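PDB 2QMA: diaminobutyrate-pyruvate transaminase and L-2,4-diaminobutyrate decarboxylase from Vibrio parahaemolyticus, which probably uses pyridoxal 5'-phosphate for transamination and carbon-carbon lyase chemistry, the part crystallised being its C-terminal, glutamate decarboxylase-like domain. Local coordinates for residues 288-293 with 316-321; 203-208 with 261-266; 401-406 with 425-430. One frame throughout, in Å; residues are numbered along the deposited sequence.

Overall arrangement
Contacts 1 and 2 belong to one mixed seven-stranded sheet, and contact 3 to a separate C-terminal unit. Along the chain they follow in series: contact 2 closes before contact 1 opens, and contact 3 comes last. The centres of contacts 1 and 2 lie only 9 Å apart, because strand 258-265 runs beside strand 290-295; Trp-290 O and Ile-262 N, 2.8 Å apart, probably form a hydrogen bond joining the two. Contact 3 has its centre 29 Å from that of contact 1 and 27 Å from that of contact 2, touching neither. This separation matches the division of a fold type I chain into a large and a small domain.

Contact 1: 288-293 with 316-321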
ATOM      1  N   ASP A 288       9.433  20.619 -24.578  1.00 13.37           N
ATOM      2  CA  ASP A 288      10.059  20.693 -23.268  1.00 14.96           C
ATOM      3  C   ASP A 288       9.142  20.211 -22.153  1.00 13.86           C
ATOM      4  O   ASP A 288       8.915  20.943 -21.186  1.00 13.40           O
ATOM      5  CB  ASP A 288      10.569  22.121 -23.007  1.00 17.29           C
ATOM      6  CG  ASP A 288      11.919  22.341 -23.661  1.00 22.74           C
ATOM      7  OD1 ASP A 288      12.886  21.633 -23.251  1.00 31.98           O
ATOM      8  OD2 ASP A 288      11.992  23.138 -24.616  1.00 30.37           O
HETATM    9  N   MSE A 289       8.587  19.003 -22.334  1.00 13.31           N
HETATM   10  CA  MSE A 289       7.669  18.366 -21.340  1.00 11.60           C
HETATM   11  C   MSE A 289       8.268  17.103 -20.757  1.00 10.61           C
HETATM   12  O   MSE A 289       9.176  16.484 -21.316  1.00 10.38           O
HETATM   13  CB  MSE A 289       6.275  18.000 -21.965  1.00 11.38           C
HETATM   14  CG  MSE A 289       5.605  19.122 -22.800  1.00 10.14           C
HETATM   15 SE   MSE A 289       3.921  18.647 -23.591  0.70 17.40          SE
HETATM   16  CE  MSE A 289       4.550  17.296 -24.844  1.00 13.73           C
ATOM     17  N   TRP A 290       7.689  16.704 -19.634  1.00 10.43           N
ATOM     18  CA  TRP A 290       7.908  15.395 -18.996  1.00 11.25           C
ATOM     19  C   TRP A 290       6.943  14.345 -19.593  1.00 10.72           C
ATOM     20  O   TRP A 290       5.723  14.518 -19.516  1.00 10.71           O
ATOM     21  CB  TRP A 290       7.539  15.594 -17.531  1.00 10.73           C
ATOM     22  CG  TRP A 290       7.749  14.454 -16.652  1.00 12.51           C
ATOM     23  CD1 TRP A 290       7.005  13.276 -16.601  1.00 11.50           C
ATOM     24  CD2 TRP A 290       8.728  14.357 -15.608  1.00 11.27           C
ATOM     25  NE1 TRP A 290       7.510  12.457 -15.614  1.00 12.64           N
ATOM     26  CE2 TRP A 290       8.549  13.092 -14.981  1.00 13.55           C
ATOM     27  CE3 TRP A 290       9.752  15.205 -15.155  1.00 13.32           C
ATOM     28  CZ2 TRP A 290       9.378  12.642 -13.931  1.00 12.54           C
ATOM     29  CZ3 TRP A 290      10.549  14.773 -14.115  1.00 14.25           C
ATOM     30  CH2 TRP A 290      10.370  13.504 -13.516  1.00 14.96           C
HETATM   31  N   MSE A 291       7.479  13.247 -20.135  1.00  9.92           N
HETATM   32  CA  MSE A 291       6.636  12.172 -20.598  1.00 11.07           C
HETATM   33  C   MSE A 291       6.595  11.134 -19.512  1.00 10.94           C
HETATM   34  O   MSE A 291       7.639  10.585 -19.111  1.00 11.99           O
HETATM   35  CB  MSE A 291       7.117  11.505 -21.886  1.00 10.63           C
HETATM   36  CG  MSE A 291       6.151  10.244 -22.178  1.00 12.02           C
HETATM   37 SE   MSE A 291       6.556   9.365 -23.871  0.70 15.39          SE
HETATM   38  CE  MSE A 291       8.231   8.501 -23.429  1.00 11.49           C
ATOM     39  N   HIS A 292       5.386  10.882 -19.054  1.00  8.60           N
ATOM     40  CA  HIS A 292       5.123   9.820 -18.083  1.00  8.90           C
ATOM     41  C   HIS A 292       4.459   8.689 -18.855  1.00  8.93           C
ATOM     42  O   HIS A 292       3.429   8.907 -19.532  1.00 10.87           O
ATOM     43  CB  HIS A 292       4.250  10.315 -16.893  1.00  7.88           C
ATOM     44  CG  HIS A 292       3.792   9.182 -16.011  1.00  9.35           C
ATOM     45  ND1 HIS A 292       4.632   8.531 -15.132  1.00 10.16           N
ATOM     46  CD2 HIS A 292       2.588   8.547 -15.920  1.00 11.72           C
ATOM     47  CE1 HIS A 292       3.978   7.546 -14.540  1.00 10.47           C
ATOM     48  NE2 HIS A 292       2.726   7.556 -14.967  1.00 10.95           N
ATOM     49  N   VAL A 293       5.017   7.479 -18.749  1.00  7.90           N
ATOM     50  CA  VAL A 293       4.401   6.310 -19.422  1.00  8.84           C
ATOM     51  C   VAL A 293       3.559   5.524 -18.414  1.00  9.24           C
ATOM     52  O   VAL A 293       4.092   5.008 -17.437  1.00  9.09           O
ATOM     53  CB  VAL A 293       5.427   5.389 -20.121  1.00  8.94           C
ATOM     54  CG1 VAL A 293       4.666   4.095 -20.639  1.00  9.98           C
ATOM     55  CG2 VAL A 293       6.133   6.130 -21.265  1.00  7.94           C
ATOM     56  N   ALA A 316      11.223   7.677 -21.629  1.00 12.30           N
ATOM     57  CA  ALA A 316      10.282   8.296 -20.671  1.00 12.09           C
ATOM     58  C   ALA A 316      11.019   8.999 -19.551  1.00 11.95           C
ATOM     59  O   ALA A 316      12.070   8.525 -19.078  1.00 13.33           O
ATOM     60  CB  ALA A 316       9.369   7.235 -20.070  1.00 11.35           C
ATOM     61  N   HIS A 317      10.456  10.099 -19.078  1.00 11.59           N
ATOM     62  CA  HIS A 317      10.952  10.655 -17.821  1.00 12.58           C
ATOM     63  C   HIS A 317      10.576   9.760 -16.652  1.00 12.61           C
ATOM     64  O   HIS A 317      11.358   9.630 -15.698  1.00 12.58           O
ATOM     65  CB  HIS A 317      10.412  12.051 -17.534  1.00 12.73           C
ATOM     66  CG  HIS A 317      10.947  13.118 -18.442  1.00 16.22           C
ATOM     67  ND1 HIS A 317      10.626  13.181 -19.783  1.00 14.09           N
ATOM     68  CD2 HIS A 317      11.768  14.167 -18.195  1.00 16.30           C
ATOM     69  CE1 HIS A 317      11.228  14.233 -20.321  1.00 17.80           C
ATOM     70  NE2 HIS A 317      11.927  14.850 -19.377  1.00 16.64           N
ATOM     71  N   SER A 318       9.346   9.197 -16.704  1.00 12.00           N
ATOM     72  CA  SER A 318       8.908   8.277 -15.655  1.00 11.91           C
ATOM     73  C   SER A 318       8.033   7.191 -16.256  1.00 12.08           C
ATOM     74  O   SER A 318       7.377   7.430 -17.287  1.00 11.95           O
ATOM     75  CB  SER A 318       8.153   9.034 -14.556  1.00 11.09           C
ATOM     76  OG  SER A 318       7.037   9.768 -15.067  1.00 13.68           O
ATOM     77  N   ILE A 319       8.030   6.017 -15.614  1.00 12.28           N
ATOM     78  CA  ILE A 319       7.252   4.874 -16.061  1.00 11.81           C
ATOM     79  C   ILE A 319       6.629   4.193 -14.858  1.00 13.14           C
ATOM     80  O   ILE A 319       7.332   3.837 -13.899  1.00 13.47           O
ATOM     81  CB  ILE A 319       8.116   3.828 -16.743  1.00 11.35           C
ATOM     82  CG1 ILE A 319       8.885   4.416 -17.968  1.00 10.56           C
ATOM     83  CG2 ILE A 319       7.288   2.580 -17.133  1.00  8.82           C
ATOM     84  CD1 ILE A 319      10.038   3.545 -18.382  1.00 14.68           C
ATOM     85  N   SER A 320       5.312   4.014 -14.910  1.00 13.84           N
ATOM     86  CA  SER A 320       4.692   3.148 -13.922  1.00 16.24           C
ATOM     87  C   SER A 320       4.463   1.713 -14.449  1.00 15.28           C
ATOM     88  O   SER A 320       4.101   1.481 -15.605  1.00 13.27           O
ATOM     89  CB  SER A 320       3.515   3.761 -13.233  1.00 18.93           C
ATOM     90  OG  SER A 320       2.483   4.091 -14.090  1.00 24.31           O
ATOM     91  N   VAL A 321       4.779   0.767 -13.584  1.00 16.57           N
ATOM     92  CA  VAL A 321       4.772  -0.668 -13.883  1.00 19.36           C
ATOM     93  C   VAL A 321       3.916  -1.307 -12.764  1.00 19.77           C
ATOM     94  O   VAL A 321       4.176  -1.075 -11.584  1.00 19.61           O
ATOM     95  CB  VAL A 321       6.219  -1.292 -13.828  1.00 20.97           C
ATOM     96  CG1 VAL A 321       6.156  -2.768 -14.225  1.00 23.85           C
ATOM     97  CG2 VAL A 321       7.217  -0.522 -14.683  1.00 21.62           C
TER
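A chi1 of -176° in Trp-290 and of 171° in His-292 swings each ring beside its own carbonyl carbon, on the face of the sheet where Ser-318 lies, and one hydroxyl then meets both rings. Ser-318 OG accepts from Trp-290 NE1 at 2.8 Å, close to the indole plane, and is 2.7 Å from His-292 ND1 in a hydrogen bond that either side could donate. His-292 is held at its other nitrogen by Asn-171, which also takes the hydroxyl of Ser-320. His-317 covers the indole: its CB sits 3.3 Å from the centroid of the Trp-290 five-membered ring, and the two rings form an offset stack with planes at 28°. Trp-181 meets both rings edge-to-face. The backbones pair in parallel, Val-293 N bonding to Ser-318 O at 2.8 Å and Ser-320 N to Val-293 O at 3.0 Å. On the other face, towards helix 277-287, Val-293 CG2 touches Ala-316 CB at 3.6 Å. Parallel strands side by side, the second of which (318-322) runs on to Lys-325, the lysine predicted to carry the cofactor, are characteristic of the large domain of fold type I pyridoxal-phosphate enzymes.

Contact 2: 203-208 with 261-266; sequences LRIVCS and AIVGTA
Val-206 is gripped on both its backbone polar atoms by strand 258-265, and this is where the contact is tightest. Its N donates to Ala-261 O at 2.8 Å with an N-H...O angle of 172°, and its O receives Val-263 N, also at 2.8 Å, so the residue bridges two positions of its parallel neighbour. A CA-H...O contact of 3.2 Å from Ile-262 CA to Val-206 O adds to the grip. Beyond the backbone, Val-206 CG1, set anti to its amide nitrogen (chi1 179°), meets Ile-262 CD1 at 3.8 Å, the two side chains crossing at a slant on one face. The other face is apolar too: Ile-205 CG2 reaches Val-263 CG2 at 4.1 Å, Cys-207 CB lies 4.1 Å from Val-263 CB, and Val-215 of helix 214-221 packs over all three residues.

Towards the ends the fit slackens. The nearest approach of the Thr-265 side chain to 203-208 is OG1 to Ser-208 OG, 5.2 Å. Arg-204, partly exposed, turns its guanidinium away from the neighbouring strand and back onto its own chain, where NH1 donates to Leu-203 O at 2.9 Å and also to Asp-201 O. Strand 203-208, helix 214-221 and strand 229-232 follow one another next to this pair, a beta-alpha-beta unit within the parallel part of the central sheet.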
ATOM      1  N   LEU A 203      -0.702  25.546 -15.903  1.00 11.22           N
ATOM      2  CA  LEU A 203      -0.065  24.259 -16.157  1.00 11.39           C
ATOM      3  C   LEU A 203      -1.074  23.253 -16.700  1.00 10.67           C
ATOM      4  O   LEU A 203      -2.251  23.212 -16.260  1.00 12.37           O
ATOM      5  CB  LEU A 203       0.591  23.712 -14.874  1.00 10.45           C
ATOM      6  CG  LEU A 203       1.753  24.584 -14.329  1.00  9.03           C
ATOM      7  CD1 LEU A 203       2.207  24.074 -12.938  1.00 12.39           C
ATOM      8  CD2 LEU A 203       2.947  24.589 -15.260  1.00  8.35           C
ATOM      9  N   ARG A 204      -0.631  22.459 -17.667  1.00 10.89           N
ATOM     10  CA  ARG A 204      -1.526  21.491 -18.301  1.00 10.48           C
ATOM     11  C   ARG A 204      -0.822  20.149 -18.496  1.00 10.27           C
ATOM     12  O   ARG A 204       0.344  20.103 -18.909  1.00 10.00           O
ATOM     13  CB  ARG A 204      -2.040  21.978 -19.670  1.00 10.66           C
ATOM     14  CG  ARG A 204      -3.026  23.165 -19.620  1.00 10.78           C
ATOM     15  CD  ARG A 204      -4.330  22.811 -18.898  1.00  8.28           C
ATOM     16  NE  ARG A 204      -5.295  23.931 -18.952  1.00  9.69           N
ATOM     17  CZ  ARG A 204      -5.312  24.922 -18.075  1.00 14.12           C
ATOM     18  NH1 ARG A 204      -4.399  24.931 -17.109  1.00 13.48           N
ATOM     19  NH2 ARG A 204      -6.229  25.912 -18.159  1.00 13.18           N
ATOM     20  N   ILE A 205      -1.568  19.079 -18.217  1.00  9.38           N
ATOM     21  CA  ILE A 205      -1.124  17.723 -18.477  1.00  9.99           C
ATOM     22  C   ILE A 205      -1.928  17.223 -19.693  1.00  9.19           C
ATOM     23  O   ILE A 205      -3.175  17.275 -19.729  1.00  8.51           O
ATOM     24  CB  ILE A 205      -1.440  16.810 -17.303  1.00 10.18           C
ATOM     25  CG1 ILE A 205      -0.790  17.319 -16.003  1.00 10.20           C
ATOM     26  CG2 ILE A 205      -1.132  15.315 -17.662  1.00  9.28           C
ATOM     27  CD1 ILE A 205      -1.475  16.759 -14.706  1.00 12.60           C
ATOM     28  N   VAL A 206      -1.204  16.766 -20.698  1.00  8.59           N
ATOM     29  CA  VAL A 206      -1.814  16.299 -21.923  1.00  9.31           C
ATOM     30  C   VAL A 206      -1.980  14.767 -21.841  1.00  9.73           C
ATOM     31  O   VAL A 206      -1.042  14.041 -21.461  1.00  9.98           O
ATOM     32  CB  VAL A 206      -0.912  16.683 -23.171  1.00  8.57           C
ATOM     33  CG1 VAL A 206      -1.571  16.160 -24.455  1.00  7.80           C
ATOM     34  CG2 VAL A 206      -0.611  18.171 -23.225  1.00 10.90           C
ATOM     35  N   CYS A 207      -3.180  14.278 -22.130  1.00 10.75           N
ATOM     36  CA  CYS A 207      -3.425  12.834 -22.197  1.00 12.72           C
ATOM     37  C   CYS A 207      -4.528  12.532 -23.225  1.00 13.80           C
ATOM     38  O   CYS A 207      -5.098  13.447 -23.817  1.00 14.65           O
ATOM     39  CB  CYS A 207      -3.788  12.283 -20.811  1.00 11.72           C
ATOM     40  SG  CYS A 207      -5.320  12.893 -20.180  1.00 18.25           S
ATOM     41  N   SER A 208      -4.795  11.260 -23.461  1.00 14.97           N
ATOM     42  CA  SER A 208      -5.815  10.891 -24.442  1.00 16.79           C
ATOM     43  C   SER A 208      -7.130  10.730 -23.704  1.00 17.87           C
ATOM     44  O   SER A 208      -7.160  10.609 -22.476  1.00 16.96           O
ATOM     45  CB  SER A 208      -5.434   9.643 -25.215  1.00 17.60           C
ATOM     46  OG  SER A 208      -5.798   8.467 -24.540  1.00 21.70           O
ATOM     47  N   ALA A 261       3.512  18.263 -19.042  1.00  9.38           N
ATOM     48  CA  ALA A 261       3.626  16.821 -18.977  1.00  8.27           C
ATOM     49  C   ALA A 261       2.671  16.159 -19.946  1.00  9.12           C
ATOM     50  O   ALA A 261       1.570  16.671 -20.197  1.00  8.27           O
ATOM     51  CB  ALA A 261       3.298  16.286 -17.547  1.00 10.07           C
ATOM     52  N   ILE A 262       3.055  14.964 -20.365  1.00  7.48           N
ATOM     53  CA  ILE A 262       2.188  14.239 -21.330  1.00  7.81           C
ATOM     54  C   ILE A 262       2.156  12.790 -20.914  1.00  8.65           C
ATOM     55  O   ILE A 262       3.207  12.215 -20.634  1.00  9.62           O
ATOM     56  CB  ILE A 262       2.674  14.402 -22.824  1.00  8.46           C
ATOM     57  CG1 ILE A 262       1.662  13.691 -23.750  1.00  6.44           C
ATOM     58  CG2 ILE A 262       4.096  13.886 -23.016  1.00  8.50           C
ATOM     59  CD1 ILE A 262       1.651  14.246 -25.220  1.00  8.97           C
ATOM     60  N   VAL A 263       0.965  12.187 -20.896  1.00  8.76           N
ATOM     61  CA  VAL A 263       0.879  10.811 -20.502  1.00  9.60           C
ATOM     62  C   VAL A 263       0.735   9.907 -21.738  1.00 11.17           C
ATOM     63  O   VAL A 263      -0.246  10.045 -22.505  1.00  9.70           O
ATOM     64  CB  VAL A 263      -0.275  10.575 -19.481  1.00 11.41           C
ATOM     65  CG1 VAL A 263      -0.420   9.104 -19.156  1.00 10.21           C
ATOM     66  CG2 VAL A 263      -0.010  11.388 -18.181  1.00 10.59           C
ATOM     67  N   GLY A 264       1.700   8.999 -21.921  1.00  8.95           N
ATOM     68  CA  GLY A 264       1.565   7.954 -22.945  1.00  9.95           C
ATOM     69  C   GLY A 264       1.028   6.692 -22.292  1.00 10.61           C
ATOM     70  O   GLY A 264       1.589   6.238 -21.300  1.00 11.29           O
ATOM     71  N   THR A 265      -0.036   6.104 -22.814  1.00 10.92           N
ATOM     72  CA  THR A 265      -0.627   4.931 -22.084  1.00 12.50           C
ATOM     73  C   THR A 265      -0.176   3.665 -22.835  1.00 11.87           C
ATOM     74  O   THR A 265      -0.392   3.580 -24.046  1.00 12.79           O
ATOM     75  CB  THR A 265      -2.191   5.032 -21.916  1.00 12.38           C
ATOM     76  OG1 THR A 265      -2.510   6.235 -21.184  1.00 15.89           O
ATOM     77  CG2 THR A 265      -2.774   3.841 -21.143  1.00 13.25           C
ATOM     78  N   ALA A 266       0.516   2.750 -22.153  1.00 11.61           N
ATOM     79  CA  ALA A 266       0.923   1.475 -22.737  1.00 12.95           C
ATOM     80  C   ALA A 266      -0.026   0.404 -22.232  1.00 14.67           C
ATOM     81  O   ALA A 266       0.256  -0.281 -21.251  1.00 16.93           O
ATOM     82  CB  ALA A 266       2.466   1.122 -22.433  1.00 12.77           C
TER

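Contact 3: 401-406 with 425-430; sequences AQTLEV and STVLFR
This is helix-on-sheet packing in the C-terminal unit: helix 389-411 lies against strand 426-431 of the four-stranded antiparallel sheet, through Thr-403 and Val-406 meeting Ser-425 to Val-427. The local axes approach to 8.5 Å and lie at 13° to each other, so over these residues helix and strand run nearly parallel. Thr-403 carries most of the contact. Its chi1 of -58° splits the work of its two branches: OG1 stays beside the backbone N and bonds to Leu-399 O one turn back, while CG2 projects towards the strand. Thr-403 CG2 lies 3.6 Å from Val-427 CG2 and 3.4 Å from Thr-426 O. Although OG1 is engaged within the helix, it also rests 3.2 Å from Ser-425 CA. One turn on, Val-406 CG1 touches the same Val-427 methyl more loosely, at 4.3 Å. Phe-482 of helix 479-495 and Phe-470 of the adjacent strand 465-471 continue this apolar layer around Val-406.

Ser-425 OG bonds instead to Tyr-297 OH and Ile-472 O, and Thr-426 OG1 to Asp-270 O. The bonds to Tyr-297 and Asp-270 tie the start of the strand to the large domain, while Ile-472 O holds Ser-425 to its own sheet. The Ser-425 side chain is about 9 Å from that of Lys-325, predicted to carry the cofactor, which is not attached here. Helices backing an antiparallel sheet in this way characterise the small domain.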
ATOM      1  N   ALA A 401      -1.937 -13.922 -28.933  1.00 17.19           N
ATOM      2  CA  ALA A 401      -2.453 -14.802 -29.988  1.00 17.15           C
ATOM      3  C   ALA A 401      -3.860 -15.287 -29.670  1.00 17.49           C
ATOM      4  O   ALA A 401      -4.700 -15.356 -30.575  1.00 16.58           O
ATOM      5  CB  ALA A 401      -1.529 -16.006 -30.229  1.00 16.52           C
ATOM      6  N   GLN A 402      -4.089 -15.698 -28.420  1.00 16.88           N
ATOM      7  CA  GLN A 402      -5.391 -16.264 -28.026  1.00 17.53           C
ATOM      8  C   GLN A 402      -6.504 -15.229 -28.096  1.00 17.38           C
ATOM      9  O   GLN A 402      -7.634 -15.533 -28.477  1.00 17.55           O
ATOM     10  CB  GLN A 402      -5.322 -16.818 -26.610  1.00 16.78           C
ATOM     11  CG  GLN A 402      -6.623 -17.356 -26.093  1.00 17.34           C
ATOM     12  CD  GLN A 402      -6.389 -18.183 -24.885  1.00 18.27           C
ATOM     13  OE1 GLN A 402      -6.250 -17.643 -23.785  1.00 19.75           O
ATOM     14  NE2 GLN A 402      -6.338 -19.522 -25.062  1.00 17.10           N
ATOM     15  N   THR A 403      -6.183 -14.004 -27.704  1.00 18.22           N
ATOM     16  CA  THR A 403      -7.141 -12.920 -27.790  1.00 18.54           C
ATOM     17  C   THR A 403      -7.628 -12.757 -29.238  1.00 18.54           C
ATOM     18  O   THR A 403      -8.814 -12.518 -29.448  1.00 18.63           O
ATOM     19  CB  THR A 403      -6.521 -11.600 -27.225  1.00 19.55           C
ATOM     20  OG1 THR A 403      -6.119 -11.826 -25.866  1.00 19.74           O
ATOM     21  CG2 THR A 403      -7.502 -10.453 -27.304  1.00 17.35           C
ATOM     22  N   LEU A 404      -6.718 -12.870 -30.221  1.00 19.01           N
ATOM     23  CA  LEU A 404      -7.089 -12.737 -31.626  1.00 19.68           C
ATOM     24  C   LEU A 404      -7.999 -13.902 -32.024  1.00 20.56           C
ATOM     25  O   LEU A 404      -8.973 -13.749 -32.792  1.00 21.07           O
ATOM     26  CB  LEU A 404      -5.845 -12.690 -32.515  1.00 20.36           C
ATOM     27  CG  LEU A 404      -4.961 -11.464 -32.216  1.00 17.94           C
ATOM     28  CD1 LEU A 404      -3.637 -11.562 -32.943  1.00 17.91           C
ATOM     29  CD2 LEU A 404      -5.688 -10.163 -32.574  1.00 19.46           C
ATOM     30  N   GLU A 405      -7.678 -15.070 -31.484  1.00 20.22           N
ATOM     31  CA  GLU A 405      -8.479 -16.271 -31.740  1.00 20.44           C
ATOM     32  C   GLU A 405      -9.905 -16.184 -31.180  1.00 19.26           C
ATOM     33  O   GLU A 405     -10.861 -16.622 -31.837  1.00 18.94           O
ATOM     34  CB  GLU A 405      -7.758 -17.486 -31.171  1.00 21.39           C
ATOM     35  CG  GLU A 405      -6.540 -17.901 -31.995  1.00 24.87           C
ATOM     36  CD  GLU A 405      -5.818 -19.091 -31.394  1.00 30.65           C
ATOM     37  OE1 GLU A 405      -6.154 -19.533 -30.263  1.00 31.24           O
ATOM     38  OE2 GLU A 405      -4.899 -19.582 -32.067  1.00 34.48           O
ATOM     39  N   VAL A 406     -10.036 -15.644 -29.968  1.00 19.03           N
ATOM     40  CA  VAL A 406     -11.344 -15.409 -29.334  1.00 18.51           C
ATOM     41  C   VAL A 406     -12.147 -14.360 -30.102  1.00 18.33           C
ATOM     42  O   VAL A 406     -13.320 -14.570 -30.351  1.00 17.73           O
ATOM     43  CB  VAL A 406     -11.215 -15.062 -27.836  1.00 16.92           C
ATOM     44  CG1 VAL A 406     -12.596 -14.612 -27.197  1.00 19.08           C
ATOM     45  CG2 VAL A 406     -10.596 -16.252 -27.094  1.00 15.73           C
ATOM     46  N   SER A 425      -4.893  -7.931 -24.647  1.00 19.10           N
ATOM     47  CA  SER A 425      -5.599  -9.155 -24.204  1.00 19.66           C
ATOM     48  C   SER A 425      -7.061  -8.928 -23.813  1.00 20.15           C
ATOM     49  O   SER A 425      -7.671  -9.782 -23.113  1.00 19.51           O
ATOM     50  CB  SER A 425      -4.805  -9.883 -23.106  1.00 20.24           C
ATOM     51  OG  SER A 425      -4.912  -9.253 -21.836  1.00 20.61           O
ATOM     52  N   THR A 426      -7.634  -7.802 -24.265  1.00 19.61           N
ATOM     53  CA  THR A 426      -9.064  -7.553 -24.055  1.00 20.12           C
ATOM     54  C   THR A 426      -9.889  -7.871 -25.319  1.00 20.82           C
ATOM     55  O   THR A 426      -9.399  -7.756 -26.470  1.00 19.81           O
ATOM     56  CB  THR A 426      -9.399  -6.081 -23.570  1.00 20.17           C
ATOM     57  OG1 THR A 426      -9.093  -5.138 -24.610  1.00 21.12           O
ATOM     58  CG2 THR A 426      -8.642  -5.716 -22.299  1.00 18.86           C
ATOM     59  N   VAL A 427     -11.150  -8.246 -25.100  1.00 20.39           N
ATOM     60  CA  VAL A 427     -12.071  -8.443 -26.198  1.00 21.24           C
ATOM     61  C   VAL A 427     -13.371  -7.702 -25.870  1.00 20.97           C
ATOM     62  O   VAL A 427     -13.909  -7.856 -24.795  1.00 21.37           O
ATOM     63  CB  VAL A 427     -12.334  -9.946 -26.449  1.00 21.37           C
ATOM     64  CG1 VAL A 427     -13.396 -10.153 -27.549  1.00 22.91           C
ATOM     65  CG2 VAL A 427     -11.049 -10.647 -26.844  1.00 21.71           C
ATOM     66  N   LEU A 428     -13.861  -6.925 -26.834  1.00 20.97           N
ATOM     67  CA  LEU A 428     -15.039  -6.094 -26.671  1.00 20.11           C
ATOM     68  C   LEU A 428     -16.121  -6.545 -27.643  1.00 20.23           C
ATOM     69  O   LEU A 428     -15.913  -6.597 -28.863  1.00 19.37           O
ATOM     70  CB  LEU A 428     -14.686  -4.600 -26.863  1.00 20.70           C
ATOM     71  CG  LEU A 428     -13.649  -3.999 -25.898  1.00 19.12           C
ATOM     72  CD1 LEU A 428     -13.241  -2.570 -26.259  1.00 25.11           C
ATOM     73  CD2 LEU A 428     -14.106  -4.041 -24.412  1.00 23.97           C
ATOM     74  N   PHE A 429     -17.276  -6.907 -27.085  1.00 21.17           N
ATOM     75  CA  PHE A 429     -18.330  -7.540 -27.862  1.00 21.31           C
ATOM     76  C   PHE A 429     -19.643  -7.439 -27.126  1.00 21.64           C
ATOM     77  O   PHE A 429     -19.699  -6.933 -26.030  1.00 22.32           O
ATOM     78  CB  PHE A 429     -17.973  -9.014 -28.091  1.00 21.60           C
ATOM     79  CG  PHE A 429     -18.108  -9.871 -26.855  1.00 22.48           C
ATOM     80  CD1 PHE A 429     -19.218 -10.720 -26.693  1.00 23.73           C
ATOM     81  CD2 PHE A 429     -17.139  -9.841 -25.860  1.00 23.16           C
ATOM     82  CE1 PHE A 429     -19.356 -11.530 -25.556  1.00 24.66           C
ATOM     83  CE2 PHE A 429     -17.252 -10.659 -24.720  1.00 26.09           C
ATOM     84  CZ  PHE A 429     -18.372 -11.497 -24.572  1.00 23.91           C
ATOM     85  N   ARG A 430     -20.708  -7.922 -27.738  1.00 21.48           N
ATOM     86  CA  ARG A 430     -22.000  -7.865 -27.089  1.00 22.56           C
ATOM     87  C   ARG A 430     -22.821  -9.014 -27.605  1.00 22.26           C
ATOM     88  O   ARG A 430     -22.522  -9.536 -28.681  1.00 22.70           O
ATOM     89  CB  ARG A 430     -22.686  -6.524 -27.365  1.00 22.03           C
ATOM     90  CG  ARG A 430     -23.037  -6.261 -28.813  1.00 23.87           C
ATOM     91  CD  ARG A 430     -23.883  -5.019 -28.865  1.00 26.14           C
ATOM     92  NE  ARG A 430     -24.152  -4.551 -30.216  1.00 28.71           N
ATOM     93  CZ  ARG A 430     -24.750  -3.391 -30.483  1.00 31.52           C
ATOM     94  NH1 ARG A 430     -25.139  -2.594 -29.491  1.00 31.62           N
ATOM     95  NH2 ARG A 430     -24.952  -3.019 -31.740  1.00 32.09           N
TER